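Local structure of acetyltransferase-like, GNAT family (Bacteroides thetaiotaomicron, 3EY5) at residues A[63-68]-A[74-79]; A[38-43]-A[50-55]. The protein belongs to the GNAT family and probably transfers an acetyl group to an amine of a substrate not yet identified. All blocks are in the same frame, centred on the assembly; numbering follows the deposited sequence.

Interaction 1: residues A[63-68]-A[74-79]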
loop_
_atom_site.group_PDB
_atom_site.type_symbol
_atom_site.label_atom_id
_atom_site.label_comp_id
_atom_site.label_asym_id
_atom_site.label_seq_id
_atom_site.Cartn_x
_atom_site.Cartn_y
_atom_site.Cartn_z
ATOM N N GLY A 63 11.144 5.028 -5.481
ATOM C CA GLY A 63 10.124 4.467 -4.599
ATOM C C GLY A 63 9.816 3.002 -4.812
ATOM O O GLY A 63 10.473 2.304 -5.606
ATOM N N PHE A 64 8.858 2.513 -4.030
ATOM C CA PHE A 64 8.363 1.141 -4.162
ATOM C C PHE A 64 6.886 1.179 -3.832
ATOM O O PHE A 64 6.399 2.122 -3.194
ATOM C CB PHE A 64 9.110 0.127 -3.253
ATOM C CG PHE A 64 8.669 0.171 -1.807
ATOM C CD1 PHE A 64 7.607 -0.606 -1.372
ATOM C CD2 PHE A 64 9.278 1.032 -0.912
ATOM C CE1 PHE A 64 7.164 -0.545 -0.031
ATOM C CE2 PHE A 64 8.855 1.103 0.427
ATOM C CZ PHE A 64 7.785 0.310 0.864
ATOM N N ILE A 65 6.177 0.159 -4.279
ATOM C CA ILE A 65 4.802 -0.018 -3.912
ATOM C C ILE A 65 4.569 -1.496 -3.962
ATOM O O ILE A 65 5.073 -2.202 -4.847
ATOM C CB ILE A 65 3.831 0.734 -4.905
ATOM C CG1 ILE A 65 2.351 0.416 -4.611
ATOM C CG2 ILE A 65 4.134 0.371 -6.368
ATOM C CD1 ILE A 65 1.433 1.617 -4.838
ATOM N N THR A 66 3.813 -1.981 -3.001
ATOM C CA THR A 66 3.464 -3.383 -2.969
ATOM C C THR A 66 1.951 -3.406 -2.998
ATOM O O THR A 66 1.294 -2.523 -2.417
ATOM C CB THR A 66 3.965 -4.063 -1.633
ATOM O OG1 THR A 66 3.366 -3.417 -0.499
ATOM C CG2 THR A 66 5.402 -3.900 -1.506
ATOM N N TYR A 67 1.401 -4.366 -3.721
ATOM C CA TYR A 67 -0.021 -4.491 -3.794
ATOM C C TYR A 67 -0.434 -5.936 -4.030
ATOM O O TYR A 67 0.340 -6.786 -4.507
ATOM C CB TYR A 67 -0.601 -3.538 -4.866
ATOM C CG TYR A 67 -0.280 -3.948 -6.276
ATOM C CD1 TYR A 67 -1.038 -4.915 -6.919
ATOM C CD2 TYR A 67 0.809 -3.386 -6.966
ATOM C CE1 TYR A 67 -0.748 -5.318 -8.202
ATOM C CE2 TYR A 67 1.116 -3.790 -8.288
ATOM C CZ TYR A 67 0.335 -4.765 -8.878
ATOM O OH TYR A 67 0.588 -5.182 -10.148
ATOM N N TRP A 68 -1.684 -6.201 -3.690
ATOM C CA TRP A 68 -2.299 -7.474 -3.950
ATOM C C TRP A 68 -3.350 -7.326 -5.039
ATOM O O TRP A 68 -4.116 -6.348 -5.094
ATOM C CB TRP A 68 -2.986 -7.994 -2.707
ATOM C CG TRP A 68 -2.077 -8.225 -1.575
ATOM C CD1 TRP A 68 -1.483 -7.260 -0.792
ATOM C CD2 TRP A 68 -1.646 -9.490 -1.062
ATOM N NE1 TRP A 68 -0.710 -7.840 0.157
ATOM C CE2 TRP A 68 -0.786 -9.214 0.025
ATOM C CE3 TRP A 68 -1.882 -10.835 -1.432
ATOM C CZ2 TRP A 68 -0.188 -10.225 0.783
ATOM C CZ3 TRP A 68 -1.273 -11.857 -0.684
ATOM C CH2 TRP A 68 -0.438 -11.544 0.410
ATOM N N TYR A 74 -7.611 -4.092 -6.501
ATOM C CA TYR A 74 -6.254 -4.112 -6.006
ATOM C C TYR A 74 -6.151 -3.458 -4.607
ATOM O O TYR A 74 -6.784 -2.408 -4.336
ATOM C CB TYR A 74 -5.337 -3.331 -6.963
ATOM C CG TYR A 74 -5.235 -3.892 -8.367
ATOM C CD1 TYR A 74 -4.599 -5.109 -8.618
ATOM C CD2 TYR A 74 -5.765 -3.194 -9.443
ATOM C CE1 TYR A 74 -4.505 -5.629 -9.937
ATOM C CE2 TYR A 74 -5.671 -3.685 -10.765
ATOM C CZ TYR A 74 -5.040 -4.894 -10.998
ATOM O OH TYR A 74 -4.975 -5.354 -12.288
ATOM N N TYR A 75 -5.335 -4.075 -3.746
ATOM C CA TYR A 75 -5.101 -3.562 -2.395
ATOM C C TYR A 75 -3.663 -3.108 -2.279
ATOM O O TYR A 75 -2.738 -3.917 -2.508
ATOM C CB TYR A 75 -5.347 -4.642 -1.337
ATOM C CG TYR A 75 -4.952 -4.179 0.037
ATOM C CD1 TYR A 75 -5.586 -3.069 0.631
ATOM C CD2 TYR A 75 -3.933 -4.823 0.749
ATOM C CE1 TYR A 75 -5.217 -2.627 1.887
ATOM C CE2 TYR A 75 -3.564 -4.387 2.027
ATOM C CZ TYR A 75 -4.209 -3.276 2.569
ATOM O OH TYR A 75 -3.894 -2.831 3.838
ATOM N N VAL A 76 -3.465 -1.827 -1.972
ATOM C CA VAL A 76 -2.115 -1.304 -1.839
ATOM C C VAL A 76 -1.636 -1.527 -0.388
ATOM O O VAL A 76 -2.205 -0.969 0.584
ATOM C CB VAL A 76 -1.983 0.184 -2.285
ATOM C CG1 VAL A 76 -0.617 0.710 -1.885
ATOM C CG2 VAL A 76 -2.189 0.321 -3.831
ATOM N N GLU A 77 -0.624 -2.374 -0.227
ATOM C CA GLU A 77 -0.165 -2.697 1.128
ATOM C C GLU A 77 0.830 -1.633 1.624
ATOM O O GLU A 77 0.564 -0.942 2.620
ATOM C CB GLU A 77 0.403 -4.127 1.200
ATOM C CG GLU A 77 0.254 -4.766 2.569
ATOM C CD GLU A 77 1.042 -6.061 2.719
ATOM O OE1 GLU A 77 1.316 -6.710 1.707
ATOM O OE2 GLU A 77 1.406 -6.434 3.850
ATOM N N HIS A 78 1.950 -1.456 0.934
ATOM C CA HIS A 78 2.811 -0.334 1.270
ATOM C C HIS A 78 3.185 0.463 0.070
ATOM O O HIS A 78 3.272 -0.038 -1.042
ATOM C CB HIS A 78 4.087 -0.793 1.941
ATOM C CG HIS A 78 3.861 -1.461 3.248
ATOM N ND1 HIS A 78 3.912 -2.825 3.401
ATOM C CD2 HIS A 78 3.547 -0.956 4.454
ATOM C CE1 HIS A 78 3.658 -3.136 4.656
ATOM N NE2 HIS A 78 3.436 -2.018 5.320
ATOM N N PHE A 79 3.412 1.732 0.332
ATOM C CA PHE A 79 3.709 2.653 -0.697
ATOM C C PHE A 79 4.598 3.733 -0.073
ATOM O O PHE A 79 4.193 4.369 0.893
ATOM C CB PHE A 79 2.394 3.249 -1.195
ATOM C CG PHE A 79 2.573 4.369 -2.140
ATOM C CD1 PHE A 79 2.110 5.648 -1.808
ATOM C CD2 PHE A 79 3.207 4.168 -3.356
ATOM C CE1 PHE A 79 2.287 6.735 -2.698
ATOM C CE2 PHE A 79 3.380 5.235 -4.268
ATOM C CZ PHE A 79 2.920 6.519 -3.938
#

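Interaction 2: residues A[38-43]-A[50-55]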
loop_
_atom_site.group_PDB
_atom_site.type_symbol
_atom_site.label_atom_id
_atom_site.label_comp_id
_atom_site.label_asym_id
_atom_site.label_seq_id
_atom_site.Cartn_x
_atom_site.Cartn_y
_atom_site.Cartn_z
ATOM N N GLU A 38 12.160 -11.632 6.475
ATOM C CA GLU A 38 12.260 -12.969 5.878
ATOM C C GLU A 38 10.951 -13.394 5.206
ATOM O O GLU A 38 10.999 -14.053 4.176
ATOM C CB GLU A 38 12.744 -14.058 6.872
ATOM C CG GLU A 38 13.354 -15.298 6.122
ATOM C CD GLU A 38 13.239 -16.652 6.856
ATOM O OE1 GLU A 38 12.824 -16.678 8.038
ATOM O OE2 GLU A 38 13.579 -17.706 6.247
ATOM N N HIS A 39 9.807 -13.001 5.785
ATOM C CA HIS A 39 8.475 -13.323 5.242
ATOM C C HIS A 39 8.146 -12.494 4.008
ATOM O O HIS A 39 7.497 -12.960 3.054
ATOM C CB HIS A 39 7.395 -13.033 6.274
ATOM C CG HIS A 39 7.372 -13.983 7.424
ATOM N ND1 HIS A 39 8.266 -15.025 7.555
ATOM C CD2 HIS A 39 6.569 -14.036 8.512
ATOM C CE1 HIS A 39 8.008 -15.685 8.670
ATOM N NE2 HIS A 39 6.984 -15.103 9.270
ATOM N N LEU A 40 8.533 -11.227 4.069
ATOM C CA LEU A 40 8.314 -10.323 2.962
ATOM C C LEU A 40 9.059 -10.841 1.716
ATOM O O LEU A 40 8.549 -10.784 0.599
ATOM C CB LEU A 40 8.784 -8.948 3.364
ATOM C CG LEU A 40 9.018 -8.016 2.199
ATOM C CD1 LEU A 40 7.682 -7.677 1.491
ATOM C CD2 LEU A 40 9.764 -6.768 2.704
ATOM N N ARG A 41 10.268 -11.340 1.924
ATOM C CA ARG A 41 11.007 -12.013 0.851
ATOM C C ARG A 41 10.216 -13.186 0.269
ATOM O O ARG A 41 10.076 -13.305 -0.959
ATOM C CB ARG A 41 12.370 -12.479 1.354
ATOM C CG ARG A 41 13.318 -11.323 1.662
ATOM C CD ARG A 41 14.704 -11.834 2.025
ATOM N NE ARG A 41 15.379 -12.466 0.887
ATOM C CZ ARG A 41 16.265 -11.853 0.100
ATOM N NH1 ARG A 41 16.601 -10.579 0.328
ATOM N NH2 ARG A 41 16.819 -12.520 -0.907
ATOM N N GLU A 42 9.673 -14.017 1.155
ATOM C CA GLU A 42 8.886 -15.172 0.767
ATOM C C GLU A 42 7.613 -14.804 -0.031
ATOM O O GLU A 42 7.319 -15.439 -1.043
ATOM C CB GLU A 42 8.557 -16.010 2.005
ATOM C CG GLU A 42 9.833 -16.613 2.676
ATOM C CD GLU A 42 9.637 -17.169 4.111
ATOM O OE1 GLU A 42 8.501 -17.249 4.632
ATOM O OE2 GLU A 42 10.659 -17.545 4.723
ATOM N N TYR A 43 6.884 -13.774 0.414
ATOM C CA TYR A 43 5.679 -13.305 -0.280
ATOM C C TYR A 43 6.055 -12.803 -1.673
ATOM O O TYR A 43 5.397 -13.115 -2.667
ATOM C CB TYR A 43 4.984 -12.180 0.526
ATOM C CG TYR A 43 4.060 -12.647 1.654
ATOM C CD1 TYR A 43 2.683 -12.399 1.613
ATOM C CD2 TYR A 43 4.559 -13.348 2.759
ATOM C CE1 TYR A 43 1.830 -12.852 2.653
ATOM C CE2 TYR A 43 3.721 -13.783 3.805
ATOM C CZ TYR A 43 2.372 -13.533 3.750
ATOM O OH TYR A 43 1.557 -13.975 4.771
ATOM N N PHE A 50 0.617 -11.449 -5.052
ATOM C CA PHE A 50 1.300 -10.387 -4.320
ATOM C C PHE A 50 2.362 -9.792 -5.239
ATOM O O PHE A 50 3.156 -10.516 -5.856
ATOM C CB PHE A 50 1.922 -10.891 -2.971
ATOM C CG PHE A 50 2.758 -9.833 -2.246
ATOM C CD1 PHE A 50 2.141 -8.744 -1.631
ATOM C CD2 PHE A 50 4.156 -9.897 -2.239
ATOM C CE1 PHE A 50 2.900 -7.729 -0.998
ATOM C CE2 PHE A 50 4.931 -8.885 -1.615
ATOM C CZ PHE A 50 4.293 -7.807 -0.993
ATOM N N HIS A 51 2.402 -8.474 -5.328
ATOM C CA HIS A 51 3.296 -7.845 -6.278
ATOM C C HIS A 51 4.130 -6.766 -5.605
ATOM O O HIS A 51 3.594 -5.788 -5.056
ATOM C CB HIS A 51 2.510 -7.226 -7.431
ATOM C CG HIS A 51 1.668 -8.204 -8.187
ATOM N ND1 HIS A 51 2.142 -8.912 -9.270
ATOM C CD2 HIS A 51 0.384 -8.600 -8.013
ATOM C CE1 HIS A 51 1.187 -9.698 -9.740
ATOM N NE2 HIS A 51 0.113 -9.532 -8.988
ATOM N N ASN A 52 5.442 -6.960 -5.660
ATOM C CA ASN A 52 6.399 -5.990 -5.147
ATOM C C ASN A 52 7.005 -5.208 -6.316
ATOM O O ASN A 52 7.559 -5.806 -7.237
ATOM C CB ASN A 52 7.491 -6.743 -4.365
ATOM C CG ASN A 52 8.230 -5.860 -3.382
ATOM O OD1 ASN A 52 8.314 -4.626 -3.557
ATOM N ND2 ASN A 52 8.767 -6.488 -2.309
ATOM N N ASN A 53 6.873 -3.884 -6.300
ATOM C CA ASN A 53 7.307 -3.079 -7.430
ATOM C C ASN A 53 8.171 -1.911 -7.046
ATOM O O ASN A 53 7.885 -1.219 -6.065
ATOM C CB ASN A 53 6.119 -2.521 -8.232
ATOM C CG ASN A 53 5.087 -3.568 -8.567
ATOM O OD1 ASN A 53 5.024 -4.053 -9.701
ATOM N ND2 ASN A 53 4.224 -3.899 -7.580
ATOM N N ILE A 54 9.214 -1.678 -7.847
ATOM C CA ILE A 54 10.050 -0.490 -7.693
ATOM C C ILE A 54 9.467 0.583 -8.612
ATOM O O ILE A 54 8.902 0.297 -9.694
ATOM C CB ILE A 54 11.578 -0.781 -7.906
ATOM C CG1 ILE A 54 12.392 0.500 -7.800
ATOM C CG2 ILE A 54 11.826 -1.413 -9.261
ATOM C CD1 ILE A 54 13.890 0.266 -7.672
ATOM N N ILE A 55 9.536 1.812 -8.149
ATOM C CA ILE A 55 9.008 2.912 -8.905
ATOM C C ILE A 55 10.212 3.670 -9.486
ATOM O O ILE A 55 11.139 4.026 -8.752
ATOM C CB ILE A 55 8.150 3.835 -8.024
ATOM C CG1 ILE A 55 6.963 3.060 -7.394
ATOM C CG2 ILE A 55 7.646 4.984 -8.827
ATOM C CD1 ILE A 55 6.354 3.813 -6.295
#

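Interaction 1: residues A[63-68]-A[74-79]
The indole of Trp68 meets Glu77 at its edge: NE1 gives a hydrogen bond of 2.8 Å to Glu77 OE1, which lies near the ring plane, while the nitrogen itself stands above the carboxylate plane, 50° out of it. Glu77 OE2 is held from elsewhere, by Tyr142 and Arg35. The edge of the Tyr75 ring takes Trp68 CD1, and one face lies below Glu77 N, offset toward the rim. Phe64 presents CE1 to His78 CB at its ring edge; His78 NE2 bonds to Glu33 O. On the other side of the sheet, Ile65 CD1 touches Phe79 CD2 at 3.4 Å and Val76 CG1 at 3.7 Å. Trp68 and Tyr75 exchange two backbone hydrogen bonds, but at Thr66 the pairing is irregular. Thr66 N gives a bond to His78 O, and Thr66 O accepts Glu77 N, the donor 37° out of the carbonyl plane. Glu77 and His78 thus both lie opposite Thr66, a classic beta bulge. Thr66 OG1, set by chi1 of 60°, accepts His78 N at 2.8 Å, taking the N-H that the bulge turns to this side chain. Strand 74-81 corresponds to the fourth GNAT strand, whose bulge, as in other GNAT enzymes, probably lies beside the acetyl-CoA site.

Interaction 2: residues A[38-43]-A[50-55]
Helix segment 38-43 passes strand segment 50-55 at 105°, its axis 9.6 Å away at the closest, and the backbones come nearest at Tyr43 and Phe50, whose CA atoms are 6.6 Å apart. Phe50 has the largest share of the contact. With CG anti to the backbone N (chi1 175°), its ring reaches out to the helix, and CD2 lies 3.5 Å from Tyr43 O, which sits at the ring edge near its plane. The same CD2 packs on Tyr43 CB at 3.7 Å. It is therefore the root of Tyr43 that touches the strand; the phenol ring turns from the strand and makes a cation-pi interaction with Arg35. One turn earlier, Leu40 extends a single methyl, CD1, which comes within 4.2 Å of Phe50 CZ and within 4.1 Å of Asn52 ND2; the Leu40 and Asn52 side chains cross at about a right angle. The amide nitrogen of Asn52 is satisfied by Thr44 OG1, and Thr44 OG1 also bonds to Leu40 O, tying the strand to the helix just beyond Tyr43. Leu40 also rests on Tyr18 and Leu25 of helix 15-28. The arrangement is helix-on-sheet packing in the mixed alpha-beta GNAT fold, with helix 37-46 laid across the start of strand 50-57.

Interaction 2 precedes interaction 1 along the chain, and their centres lie about 9 Å apart. They meet in one mixed sheet, where strand 60-69 is flanked by strand 50-57 and strand 74-81. Backbone pairing continues across the seam: Tyr67 O lies 2.8 Å from His51 N and Gly63 O 2.8 Å from Ile55 N, both probable hydrogen bonds. Side chains join the contacts too, for Glu77 OE1 packs 3.3 Å from Phe50 CE1, and the rings of Phe50 and Trp68 meet. The two contacts join helix 37-46, by way of strand 50-57, to the bulged hairpin of the central sheet.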